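Local coordinates for protein putative glutathionylspermidine synthase (Methylobacillus flagellatus, PDB 3N6X) that is of unproven function but belongs to the circularly permuted ATP-grasp family and is probably an ATP-dependent ligase, perhaps a glutathionylspermidine synthase, at residues A[126-131]-A[277-282]; A[132-137]-A[301-306]; A[414-419]-A[423-428]; A[448-451]-A[457-460]. One frame throughout, in Å; residues are numbered along the deposited sequence.

Interaction 1: A[126-131]-A[277-282]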
loop_
_atom_site.group_PDB
_atom_site.type_symbol
_atom_site.label_atom_id
_atom_site.label_comp_id
_atom_site.label_asym_id
_atom_site.label_seq_id
_atom_site.Cartn_x
_atom_site.Cartn_y
_atom_site.Cartn_z
ATOM N N GLN A 126 14.902 -10.424 6.289
ATOM C CA GLN A 126 14.611 -9.644 5.086
ATOM C C GLN A 126 15.856 -8.925 4.536
ATOM O O GLN A 126 15.858 -8.511 3.374
ATOM C CB GLN A 126 13.459 -8.666 5.347
ATOM C CG GLN A 126 12.095 -9.349 5.476
ATOM C CD GLN A 126 11.768 -10.190 4.267
ATOM O OE1 GLN A 126 11.834 -9.732 3.124
ATOM N NE2 GLN A 126 11.445 -11.447 4.493
ATOM N N TYR A 127 16.928 -8.811 5.353
ATOM C CA TYR A 127 18.194 -8.253 4.888
ATOM C C TYR A 127 18.875 -9.329 4.045
ATOM O O TYR A 127 19.094 -10.430 4.538
ATOM C CB TYR A 127 19.099 -7.818 6.073
ATOM C CG TYR A 127 20.480 -7.364 5.637
ATOM C CD1 TYR A 127 20.712 -6.049 5.244
ATOM C CD2 TYR A 127 21.532 -8.277 5.512
ATOM C CE1 TYR A 127 21.966 -5.638 4.782
ATOM C CE2 TYR A 127 22.787 -7.878 5.048
ATOM C CZ TYR A 127 23.001 -6.555 4.693
ATOM O OH TYR A 127 24.236 -6.158 4.240
ATOM N N ARG A 128 19.141 -9.040 2.756
ATOM C CA ARG A 128 19.711 -10.028 1.832
ATOM C C ARG A 128 21.176 -9.758 1.579
ATOM O O ARG A 128 21.519 -8.823 0.842
ATOM C CB ARG A 128 18.923 -10.075 0.497
ATOM C CG ARG A 128 17.412 -10.202 0.663
ATOM C CD ARG A 128 16.934 -11.635 0.692
ATOM N NE ARG A 128 15.494 -11.711 0.940
ATOM C CZ ARG A 128 14.850 -12.834 1.232
ATOM N NH1 ARG A 128 15.508 -13.986 1.302
ATOM N NH2 ARG A 128 13.543 -12.819 1.449
ATOM N N PRO A 129 22.080 -10.574 2.173
ATOM C CA PRO A 129 23.523 -10.364 1.940
ATOM C C PRO A 129 23.922 -10.497 0.460
ATOM O O PRO A 129 24.953 -9.952 0.060
ATOM C CB PRO A 129 24.186 -11.434 2.822
ATOM C CG PRO A 129 23.125 -12.457 3.056
ATOM C CD PRO A 129 21.835 -11.721 3.075
ATOM N N GLU A 130 23.052 -11.148 -0.370
ATOM C CA GLU A 130 23.233 -11.298 -1.839
ATOM C C GLU A 130 23.179 -9.944 -2.539
ATOM O O GLU A 130 23.683 -9.794 -3.662
ATOM C CB GLU A 130 22.146 -12.218 -2.433
ATOM C CG GLU A 130 22.191 -13.651 -1.908
ATOM C CD GLU A 130 21.444 -13.906 -0.612
ATOM O OE1 GLU A 130 20.882 -12.945 -0.034
ATOM O OE2 GLU A 130 21.430 -15.074 -0.168
HETATM N N MSE A 131 22.566 -8.950 -1.875
HETATM C CA MSE A 131 22.420 -7.587 -2.409
HETATM C C MSE A 131 23.513 -6.624 -1.922
HETATM O O MSE A 131 23.579 -5.495 -2.395
HETATM C CB MSE A 131 21.018 -7.053 -2.095
HETATM C CG MSE A 131 19.939 -7.769 -2.899
HETATM SE SE MSE A 131 20.283 -7.625 -4.858
HETATM C CE MSE A 131 19.897 -5.718 -5.049
ATOM N N ILE A 277 6.316 -11.586 -7.516
ATOM C CA ILE A 277 6.663 -12.800 -6.777
ATOM C C ILE A 277 7.601 -12.383 -5.631
ATOM O O ILE A 277 8.395 -11.463 -5.815
ATOM C CB ILE A 277 7.352 -13.830 -7.735
ATOM C CG1 ILE A 277 6.384 -14.290 -8.846
ATOM C CG2 ILE A 277 7.906 -15.012 -6.972
ATOM C CD1 ILE A 277 6.900 -15.363 -9.744
ATOM N N ASP A 278 7.510 -13.042 -4.454
ATOM C CA ASP A 278 8.406 -12.736 -3.329
ATOM C C ASP A 278 9.833 -13.130 -3.657
ATOM O O ASP A 278 10.045 -14.100 -4.393
ATOM C CB ASP A 278 7.951 -13.470 -2.063
ATOM C CG ASP A 278 6.696 -12.905 -1.428
ATOM O OD1 ASP A 278 6.570 -11.651 -1.363
ATOM O OD2 ASP A 278 5.876 -13.706 -0.924
ATOM N N ASP A 279 10.826 -12.393 -3.094
ATOM C CA ASP A 279 12.271 -12.677 -3.242
ATOM C C ASP A 279 12.562 -14.150 -3.142
ATOM O O ASP A 279 13.272 -14.695 -3.968
ATOM C CB ASP A 279 13.075 -11.968 -2.124
ATOM C CG ASP A 279 13.245 -10.493 -2.308
ATOM O OD1 ASP A 279 12.861 -9.983 -3.379
ATOM O OD2 ASP A 279 13.793 -9.845 -1.396
ATOM N N ASP A 280 12.069 -14.777 -2.077
ATOM C CA ASP A 280 12.300 -16.178 -1.743
ATOM C C ASP A 280 12.024 -17.138 -2.881
ATOM O O ASP A 280 12.593 -18.225 -2.901
ATOM C CB ASP A 280 11.430 -16.567 -0.539
ATOM C CG ASP A 280 12.073 -16.305 0.787
ATOM O OD1 ASP A 280 13.317 -16.378 0.865
ATOM O OD2 ASP A 280 11.331 -16.105 1.775
ATOM N N PHE A 281 11.111 -16.774 -3.792
ATOM C CA PHE A 281 10.642 -17.670 -4.854
ATOM C C PHE A 281 11.167 -17.369 -6.262
ATOM O O PHE A 281 10.795 -18.082 -7.193
ATOM C CB PHE A 281 9.112 -17.686 -4.869
ATOM C CG PHE A 281 8.492 -18.435 -3.720
ATOM C CD1 PHE A 281 8.293 -17.815 -2.491
ATOM C CD2 PHE A 281 8.066 -19.751 -3.874
ATOM C CE1 PHE A 281 7.707 -18.506 -1.430
ATOM C CE2 PHE A 281 7.485 -20.442 -2.812
ATOM C CZ PHE A 281 7.316 -19.818 -1.593
ATOM N N ILE A 282 12.011 -16.332 -6.432
ATOM C CA ILE A 282 12.451 -15.906 -7.769
ATOM C C ILE A 282 13.558 -16.735 -8.415
ATOM O O ILE A 282 13.725 -16.654 -9.631
ATOM C CB ILE A 282 12.762 -14.382 -7.861
ATOM C CG1 ILE A 282 13.946 -13.979 -6.973
ATOM C CG2 ILE A 282 11.525 -13.525 -7.620
ATOM C CD1 ILE A 282 15.013 -13.276 -7.698
#
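R128 and the acidic pair D279 and D280 meet across two irregular stretches of backbone. In 126-131 the chain tightens into a 3-10 turn at 129-131, fixed by M131 N donating to R128 O at 2.9 Å; in 277-282, F281 N returns to D278 O, also at 2.9 Å, so that D279 and D280 sit within a turn. The close contacts between the segments are all made by these three side chains. The R128 chain leaves with CG beside its own backbone N and bends at chi2 (-91°), which carries the guanidinium to the aspartates. There NE forms a salt bridge with D279 OD2 at 3.4 Å, while the CB of D279 lies over one face of the guanidinium. NH1 donates to D280 OD1 at 3.3 Å, an indifferent bond by its 146° angle at the hydrogen, and it reaches that oxygen from above the carboxylate plane. The planes of R128 and D280 stand 88° apart, which excludes a flat, two-pronged pairing. D279 OD2 also accepts from G314 N, and D280 OD1 from a glycerol, so neither oxygen depends on R128 alone. A leucine in place of R128 would probably leave D279 and D280 as adjacent carboxylates without their shared positive mate. F287 adds a cation-pi contact to R128. The contact thus ties the loop between helix 110-113 and strand 144-151 to the loop between strand 268-275 and helix 298-303, the latter helix being touched by E130, M131 and I282.

Interaction 2: A[132-137]-A[301-306]. With SO4 (sulfate ion), chain C.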
loop_
_atom_site.group_PDB
_atom_site.type_symbol
_atom_site.label_atom_id
_atom_site.label_comp_id
_atom_site.label_asym_id
_atom_site.label_seq_id
_atom_site.Cartn_x
_atom_site.Cartn_y
_atom_site.Cartn_z
ATOM N N PHE A 132 24.393 -7.081 -1.019
ATOM C CA PHE A 132 25.478 -6.248 -0.491
ATOM C C PHE A 132 26.502 -5.935 -1.563
ATOM O O PHE A 132 27.022 -6.843 -2.209
ATOM C CB PHE A 132 26.154 -6.909 0.739
ATOM C CG PHE A 132 27.177 -6.015 1.406
ATOM C CD1 PHE A 132 26.781 -5.003 2.277
ATOM C CD2 PHE A 132 28.533 -6.153 1.129
ATOM C CE1 PHE A 132 27.725 -4.148 2.863
ATOM C CE2 PHE A 132 29.475 -5.300 1.714
ATOM C CZ PHE A 132 29.064 -4.298 2.574
ATOM N N GLY A 133 26.755 -4.647 -1.773
ATOM C CA GLY A 133 27.701 -4.183 -2.779
ATOM C C GLY A 133 27.122 -4.106 -4.177
ATOM O O GLY A 133 27.801 -3.646 -5.102
ATOM N N VAL A 134 25.853 -4.537 -4.351
ATOM C CA VAL A 134 25.201 -4.526 -5.666
ATOM C C VAL A 134 24.611 -3.151 -5.990
ATOM O O VAL A 134 23.786 -2.634 -5.230
ATOM C CB VAL A 134 24.144 -5.661 -5.795
ATOM C CG1 VAL A 134 23.460 -5.635 -7.168
ATOM C CG2 VAL A 134 24.772 -7.025 -5.526
ATOM N N ASP A 135 25.040 -2.560 -7.111
ATOM C CA ASP A 135 24.510 -1.290 -7.603
ATOM C C ASP A 135 23.266 -1.550 -8.446
ATOM O O ASP A 135 23.303 -2.367 -9.365
ATOM C CB ASP A 135 25.569 -0.539 -8.441
ATOM C CG ASP A 135 26.815 -0.110 -7.666
ATOM O OD1 ASP A 135 26.779 -0.132 -6.408
ATOM O OD2 ASP A 135 27.819 0.254 -8.313
ATOM N N VAL A 136 22.158 -0.887 -8.112
ATOM C CA VAL A 136 20.891 -1.042 -8.824
ATOM C C VAL A 136 20.629 0.210 -9.681
ATOM O O VAL A 136 20.998 1.314 -9.268
ATOM C CB VAL A 136 19.702 -1.373 -7.855
ATOM C CG1 VAL A 136 20.017 -2.599 -6.998
ATOM C CG2 VAL A 136 19.342 -0.176 -6.973
ATOM N N PRO A 137 20.008 0.068 -10.888
ATOM C CA PRO A 137 19.793 1.255 -11.751
ATOM C C PRO A 137 19.095 2.438 -11.060
ATOM O O PRO A 137 18.021 2.281 -10.477
ATOM C CB PRO A 137 18.974 0.693 -12.920
ATOM C CG PRO A 137 19.365 -0.739 -12.984
ATOM C CD PRO A 137 19.550 -1.170 -11.554
ATOM N N VAL A 301 22.144 -12.723 -12.822
ATOM C CA VAL A 301 22.010 -11.768 -13.950
ATOM C C VAL A 301 21.758 -10.342 -13.404
ATOM O O VAL A 301 22.328 -9.369 -13.899
ATOM C CB VAL A 301 20.883 -12.208 -14.947
ATOM C CG1 VAL A 301 20.763 -11.237 -16.114
ATOM C CG2 VAL A 301 21.130 -13.620 -15.455
ATOM N N TYR A 302 20.893 -10.240 -12.400
ATOM C CA TYR A 302 20.544 -8.990 -11.748
ATOM C C TYR A 302 21.767 -8.404 -11.029
ATOM O O TYR A 302 22.093 -7.235 -11.232
ATOM C CB TYR A 302 19.380 -9.228 -10.766
ATOM C CG TYR A 302 18.951 -8.002 -9.988
ATOM C CD1 TYR A 302 18.712 -6.785 -10.636
ATOM C CD2 TYR A 302 18.681 -8.079 -8.622
ATOM C CE1 TYR A 302 18.265 -5.668 -9.934
ATOM C CE2 TYR A 302 18.197 -6.978 -7.917
ATOM C CZ TYR A 302 17.998 -5.772 -8.574
ATOM O OH TYR A 302 17.525 -4.693 -7.884
ATOM N N ARG A 303 22.477 -9.239 -10.236
ATOM C CA ARG A 303 23.688 -8.823 -9.512
ATOM C C ARG A 303 24.792 -8.366 -10.473
ATOM O O ARG A 303 25.575 -7.493 -10.109
ATOM C CB ARG A 303 24.212 -9.970 -8.623
ATOM C CG ARG A 303 23.408 -10.199 -7.329
ATOM C CD ARG A 303 23.872 -11.437 -6.552
ATOM N NE ARG A 303 25.322 -11.660 -6.653
ATOM C CZ ARG A 303 26.231 -11.082 -5.869
ATOM N NH1 ARG A 303 25.856 -10.254 -4.905
ATOM N NH2 ARG A 303 27.520 -11.319 -6.056
ATOM N N ASN A 304 24.823 -8.923 -11.720
ATOM C CA ASN A 304 25.843 -8.591 -12.733
ATOM C C ASN A 304 25.389 -7.624 -13.834
ATOM O O ASN A 304 26.087 -7.461 -14.843
ATOM C CB ASN A 304 26.475 -9.856 -13.320
ATOM C CG ASN A 304 27.339 -10.581 -12.326
ATOM O OD1 ASN A 304 28.464 -10.189 -12.062
ATOM N ND2 ASN A 304 26.800 -11.608 -11.697
ATOM N N GLY A 305 24.257 -6.968 -13.616
ATOM C CA GLY A 305 23.754 -5.907 -14.487
ATOM C C GLY A 305 23.153 -6.302 -15.825
ATOM O O GLY A 305 23.004 -5.449 -16.706
ATOM N N GLY A 306 22.738 -7.556 -15.963
ATOM C CA GLY A 306 22.138 -8.032 -17.209
ATOM C C GLY A 306 20.634 -7.860 -17.288
ATOM O O GLY A 306 20.035 -8.081 -18.348
HETATM S S SO4 C . 27.299 -14.214 -9.026
HETATM O O1 SO4 C . 25.951 -13.661 -8.844
HETATM O O2 SO4 C . 28.284 -13.122 -9.096
HETATM O O3 SO4 C . 27.623 -15.093 -7.888
HETATM O O4 SO4 C . 27.350 -14.994 -10.286
HETATM O O HOH W 1 26.723 -9.500 -2.379
HETATM O O HOH W 2 22.001 -4.450 -11.050
#
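F132 reaches R303 through water: its carbonyl O lies 2.7 Å from a water that accepts from R303 NH1. At V134 the contact becomes direct. Its CG1 stands anti to the backbone N (chi1 180°) and lies near the CA and O of R303, leaving CG2 to meet R303 NH1 at 3.5 Å and to rest near R303 CG; the two side chains cross at about a right angle. D135 contributes its carbonyl O, 3.0 Å from a second water that also lies within bonding distance of Y302 O. V136 then sets CG1 3.4 Å from Y302 OH, approaching the ring obliquely. The helix carrying Y302 and R303 ends in a Schellman motif, with G306 N bonded to V301 O and G305, at positive phi, as the C-prime residue. Beyond V134, R303 bends at chi3 (35°) and its NE donates almost straight (169°) to sulfate O1 at 3.0 Å, in the guanidinium plane; N304 ND2 adds a weak bond to O2. The chemistry is therefore mixed: valine methyls rest against the polar ends of R303 and Y302, one water links F132 O to the guanidinium and the other lies between two carbonyls, and R303 is shared among E130 O, water and two sulfates, probably from the crystallisation liquor.

Interaction 3: A[414-419]-A[423-428]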
loop_
_atom_site.group_PDB
_atom_site.type_symbol
_atom_site.label_atom_id
_atom_site.label_comp_id
_atom_site.label_asym_id
_atom_site.label_seq_id
_atom_site.Cartn_x
_atom_site.Cartn_y
_atom_site.Cartn_z
ATOM N N CYS A 414 -15.682 8.773 7.483
ATOM C CA CYS A 414 -16.148 9.254 6.196
ATOM C C CYS A 414 -17.614 8.857 6.054
ATOM O O CYS A 414 -17.967 7.711 6.370
ATOM C CB CYS A 414 -15.295 8.675 5.068
ATOM S SG CYS A 414 -15.813 9.173 3.403
ATOM N N PRO A 415 -18.505 9.793 5.622
ATOM C CA PRO A 415 -19.928 9.437 5.474
ATOM C C PRO A 415 -20.106 8.202 4.628
ATOM O O PRO A 415 -19.509 8.086 3.566
ATOM C CB PRO A 415 -20.528 10.670 4.817
ATOM C CG PRO A 415 -19.643 11.763 5.230
ATOM C CD PRO A 415 -18.267 11.195 5.238
ATOM N N THR A 416 -20.804 7.225 5.172
ATOM C CA THR A 416 -20.980 5.928 4.551
ATOM C C THR A 416 -22.433 5.524 4.676
ATOM O O THR A 416 -23.051 5.746 5.727
ATOM C CB THR A 416 -20.040 4.911 5.238
ATOM O OG1 THR A 416 -18.750 5.501 5.405
ATOM C CG2 THR A 416 -19.915 3.602 4.471
ATOM N N LEU A 417 -22.991 4.936 3.612
ATOM C CA LEU A 417 -24.375 4.490 3.625
ATOM C C LEU A 417 -24.530 3.200 4.428
ATOM O O LEU A 417 -24.013 2.149 4.033
ATOM C CB LEU A 417 -24.921 4.328 2.195
ATOM C CG LEU A 417 -25.261 5.631 1.476
ATOM C CD1 LEU A 417 -25.055 5.496 -0.002
ATOM C CD2 LEU A 417 -26.680 6.069 1.775
ATOM N N VAL A 418 -25.186 3.306 5.595
ATOM C CA VAL A 418 -25.451 2.179 6.505
ATOM C C VAL A 418 -26.983 1.943 6.630
ATOM O O VAL A 418 -27.759 2.663 5.996
ATOM C CB VAL A 418 -24.761 2.373 7.890
ATOM C CG1 VAL A 418 -23.243 2.459 7.741
ATOM C CG2 VAL A 418 -25.307 3.600 8.615
ATOM N N GLU A 419 -27.405 0.918 7.416
ATOM C CA GLU A 419 -28.824 0.561 7.611
ATOM C C GLU A 419 -29.708 1.760 8.031
ATOM O O GLU A 419 -30.768 1.973 7.440
ATOM C CB GLU A 419 -28.963 -0.594 8.617
ATOM N N ALA A 423 -24.173 7.395 7.909
ATOM C CA ALA A 423 -23.495 7.489 9.205
ATOM C C ALA A 423 -21.979 7.480 9.064
ATOM O O ALA A 423 -21.453 6.846 8.148
ATOM C CB ALA A 423 -23.940 6.356 10.115
ATOM N N PRO A 424 -21.247 8.142 9.997
ATOM C CA PRO A 424 -19.778 8.137 9.912
ATOM C C PRO A 424 -19.183 6.742 10.108
ATOM O O PRO A 424 -19.613 6.007 11.000
ATOM C CB PRO A 424 -19.356 9.081 11.051
ATOM C CG PRO A 424 -20.575 9.878 11.377
ATOM C CD PRO A 424 -21.713 8.952 11.141
ATOM N N ARG A 425 -18.220 6.362 9.237
ATOM C CA ARG A 425 -17.499 5.088 9.323
ATOM C C ARG A 425 -15.997 5.303 9.136
ATOM O O ARG A 425 -15.588 6.218 8.420
ATOM C CB ARG A 425 -18.043 4.055 8.326
ATOM C CG ARG A 425 -19.444 3.531 8.673
ATOM C CD ARG A 425 -19.464 2.772 9.987
ATOM N NE ARG A 425 -20.772 2.177 10.273
ATOM C CZ ARG A 425 -21.735 2.783 10.965
ATOM N NH1 ARG A 425 -21.570 4.029 11.392
ATOM N NH2 ARG A 425 -22.879 2.159 11.207
ATOM N N HIS A 426 -15.178 4.484 9.811
ATOM C CA HIS A 426 -13.721 4.617 9.781
ATOM C C HIS A 426 -13.112 4.227 8.433
ATOM O O HIS A 426 -13.489 3.212 7.844
ATOM C CB HIS A 426 -13.078 3.835 10.939
ATOM C CG HIS A 426 -13.473 4.343 12.296
ATOM N ND1 HIS A 426 -13.096 5.606 12.737
ATOM C CD2 HIS A 426 -14.195 3.741 13.269
ATOM C CE1 HIS A 426 -13.613 5.732 13.949
ATOM N NE2 HIS A 426 -14.279 4.635 14.314
ATOM N N VAL A 427 -12.178 5.052 7.943
ATOM C CA VAL A 427 -11.492 4.820 6.660
ATOM C C VAL A 427 -9.977 4.908 6.804
ATOM O O VAL A 427 -9.466 5.622 7.681
ATOM C CB VAL A 427 -11.966 5.809 5.545
ATOM C CG1 VAL A 427 -13.376 5.485 5.066
ATOM C CG2 VAL A 427 -11.859 7.265 6.003
ATOM N N ASP A 428 -9.263 4.295 5.861
ATOM C CA ASP A 428 -7.833 4.496 5.714
ATOM C C ASP A 428 -7.502 4.735 4.229
ATOM O O ASP A 428 -8.367 4.527 3.366
ATOM C CB ASP A 428 -7.005 3.373 6.370
ATOM C CG ASP A 428 -6.823 2.108 5.563
ATOM O OD1 ASP A 428 -7.504 1.958 4.533
ATOM O OD2 ASP A 428 -6.016 1.255 5.980
#
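The guanidinium of R425 receives V418 over one face, with CG1 3.2 Å above the plane and offset toward the rim. At its edge, NH1 donates to P424 O at 2.8 Å, the oxygen lying in the guanidinium plane, while NE is held by L451 O. These bonds fix the rotation of the group, and the bend at chi2 (-64°) folds the arginine chain back beside its own strand. Nearer the backbone, T416 OG1 lies 3.3 Å from R425 CB, the two side chains crossing at about a right angle. V418 CG2 meets A423 CB at 3.4 Å, and C414 CB packs on both methyls of V427.

The strands 414-418 and 423-428 form an antiparallel beta hairpin. C414 with R425 and T416 with A423 are hydrogen-bonded pairs, and P415 with P424 is the non-hydrogen-bonded pair between them, a place where a proline needs no N-H. C414 N to R425 O is the shortest of the four cross-strand bonds, at 2.7 Å. C414 O accepts both R425 N and T416 OG1, which come from opposite faces of its carbonyl plane. The segment axes run at 112°, so the hairpin is strongly twisted. Its chemistry implies a buried arginine whose NE and NH1 donate to backbone carbonyls, while one face takes aliphatic contact from V418.

Interaction 4: A[448-451]-A[457-460]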
loop_
_atom_site.group_PDB
_atom_site.type_symbol
_atom_site.label_atom_id
_atom_site.label_comp_id
_atom_site.label_asym_id
_atom_site.label_seq_id
_atom_site.Cartn_x
_atom_site.Cartn_y
_atom_site.Cartn_z
ATOM N N ARG A 448 -10.145 2.295 1.970
ATOM C CA ARG A 448 -10.830 1.159 2.584
ATOM C C ARG A 448 -11.694 1.648 3.716
ATOM O O ARG A 448 -11.309 2.585 4.426
ATOM C CB ARG A 448 -9.831 0.122 3.077
ATOM C CG ARG A 448 -9.099 -0.596 1.953
ATOM C CD ARG A 448 -8.104 -1.587 2.501
ATOM N NE ARG A 448 -6.917 -0.926 3.052
ATOM C CZ ARG A 448 -6.229 -1.378 4.098
ATOM N NH1 ARG A 448 -6.604 -2.491 4.719
ATOM N NH2 ARG A 448 -5.152 -0.730 4.521
ATOM N N VAL A 449 -12.893 1.070 3.858
ATOM C CA VAL A 449 -13.849 1.513 4.881
ATOM C C VAL A 449 -14.274 0.367 5.815
ATOM O O VAL A 449 -14.515 -0.754 5.354
ATOM C CB VAL A 449 -15.073 2.261 4.244
ATOM C CG1 VAL A 449 -15.817 1.378 3.245
ATOM C CG2 VAL A 449 -16.024 2.801 5.314
ATOM N N ALA A 450 -14.330 0.651 7.133
ATOM C CA ALA A 450 -14.806 -0.301 8.144
ATOM C C ALA A 450 -16.316 -0.085 8.299
ATOM O O ALA A 450 -16.745 0.855 8.978
ATOM C CB ALA A 450 -14.090 -0.063 9.473
ATOM N N LEU A 451 -17.110 -0.892 7.575
ATOM C CA LEU A 451 -18.571 -0.751 7.481
ATOM C C LEU A 451 -19.340 -0.962 8.793
ATOM O O LEU A 451 -20.292 -0.222 9.054
ATOM C CB LEU A 451 -19.137 -1.643 6.350
ATOM C CG LEU A 451 -18.602 -1.335 4.924
ATOM C CD1 LEU A 451 -18.825 -2.502 3.984
ATOM C CD2 LEU A 451 -19.221 -0.067 4.361
ATOM N N VAL A 457 -11.663 -2.193 11.758
ATOM C CA VAL A 457 -11.164 -3.223 10.852
ATOM C C VAL A 457 -11.585 -2.886 9.401
ATOM O O VAL A 457 -12.675 -3.275 8.950
ATOM C CB VAL A 457 -11.604 -4.660 11.297
ATOM C CG1 VAL A 457 -11.033 -5.733 10.363
ATOM C CG2 VAL A 457 -11.194 -4.937 12.745
ATOM N N VAL A 458 -10.728 -2.113 8.690
ATOM C CA VAL A 458 -10.967 -1.725 7.291
ATOM C C VAL A 458 -10.700 -2.912 6.368
ATOM O O VAL A 458 -11.060 -2.880 5.187
ATOM C CB VAL A 458 -10.156 -0.469 6.871
ATOM C CG1 VAL A 458 -10.568 0.748 7.690
ATOM C CG2 VAL A 458 -8.652 -0.714 6.973
ATOM N N ASN A 459 -10.077 -3.967 6.924
ATOM C CA ASN A 459 -9.741 -5.197 6.219
ATOM C C ASN A 459 -11.012 -5.928 5.764
ATOM O O ASN A 459 -11.940 -6.128 6.557
ATOM C CB ASN A 459 -8.870 -6.098 7.108
ATOM C CG ASN A 459 -7.696 -5.371 7.741
ATOM O OD1 ASN A 459 -7.823 -4.723 8.792
ATOM N ND2 ASN A 459 -6.535 -5.447 7.102
ATOM N N SER A 460 -11.055 -6.295 4.467
ATOM C CA SER A 460 -12.194 -6.950 3.805
ATOM C C SER A 460 -12.651 -8.271 4.463
ATOM O O SER A 460 -13.783 -8.712 4.229
ATOM C CB SER A 460 -11.893 -7.168 2.323
ATOM O OG SER A 460 -10.517 -7.442 2.097
#
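Van der Waals contact of V458 with R448 and A450 carries most of this interface. V458 CG2 sits over one face of the R448 guanidinium, 3.5 Å above its plane and offset toward the rim, with R448 NH1 as its nearest atom. With CG1 anti to the carbonyl carbon (chi1 -63°) and directed at the strand, 4.0 Å from A450 CB, CG2 falls between the backbone N and carbonyl carbon and meets the guanidinium. The R448 and V458 side chains cross at about a right angle, and A450 CB also lies 3.5 Å from V457 O.

Strand 446-450 pairs antiparallel with both 423-435 and 464-471 in the large mixed sheet of this ATP-grasp-family protein. The segment 457-460 belongs to the connection to 464-471 and folds back against the strand, bringing the CA atoms of A450 and V458 to 4.2 Å.

Among polar groups, N459 ND2 lies at the edge of the R448 guanidinium, 3.8 Å from NH1, with the amide and guanidinium planes 75° apart; this is proximity without a bond. The charge is answered by D428, whose OD2 forms a salt bridge with R448 NH2. With an alanine at R448, D428 would probably lose its charged mate and V458 CG2 the flat surface it covers. D148 makes a second, long and weak ion pair with NH2.

Overall arrangement
Interactions 1 and 2 share the loop before strand 144-151 and touch through E130 and R303, whereas interactions 3 and 4 lie on the other side of the chain's centre and both reach one sheet through the neighbouring strands 423-435 and 446-450; the centres of interactions 2 and 3 are about 47 Å apart. Interactions 1 and 3 are buried, 2 and 4 only partly. Only interaction 3 has backbone hydrogen bonds between its segments, as suits a hairpin. Interaction 1 relies on salt bridges between loops, interaction 2 on methyl contacts and water, and interaction 4 on a valine against an arginine. Interactions 3 and 4 are joined by the D428-R448 salt bridge and by R425 NE bonded to L451 O.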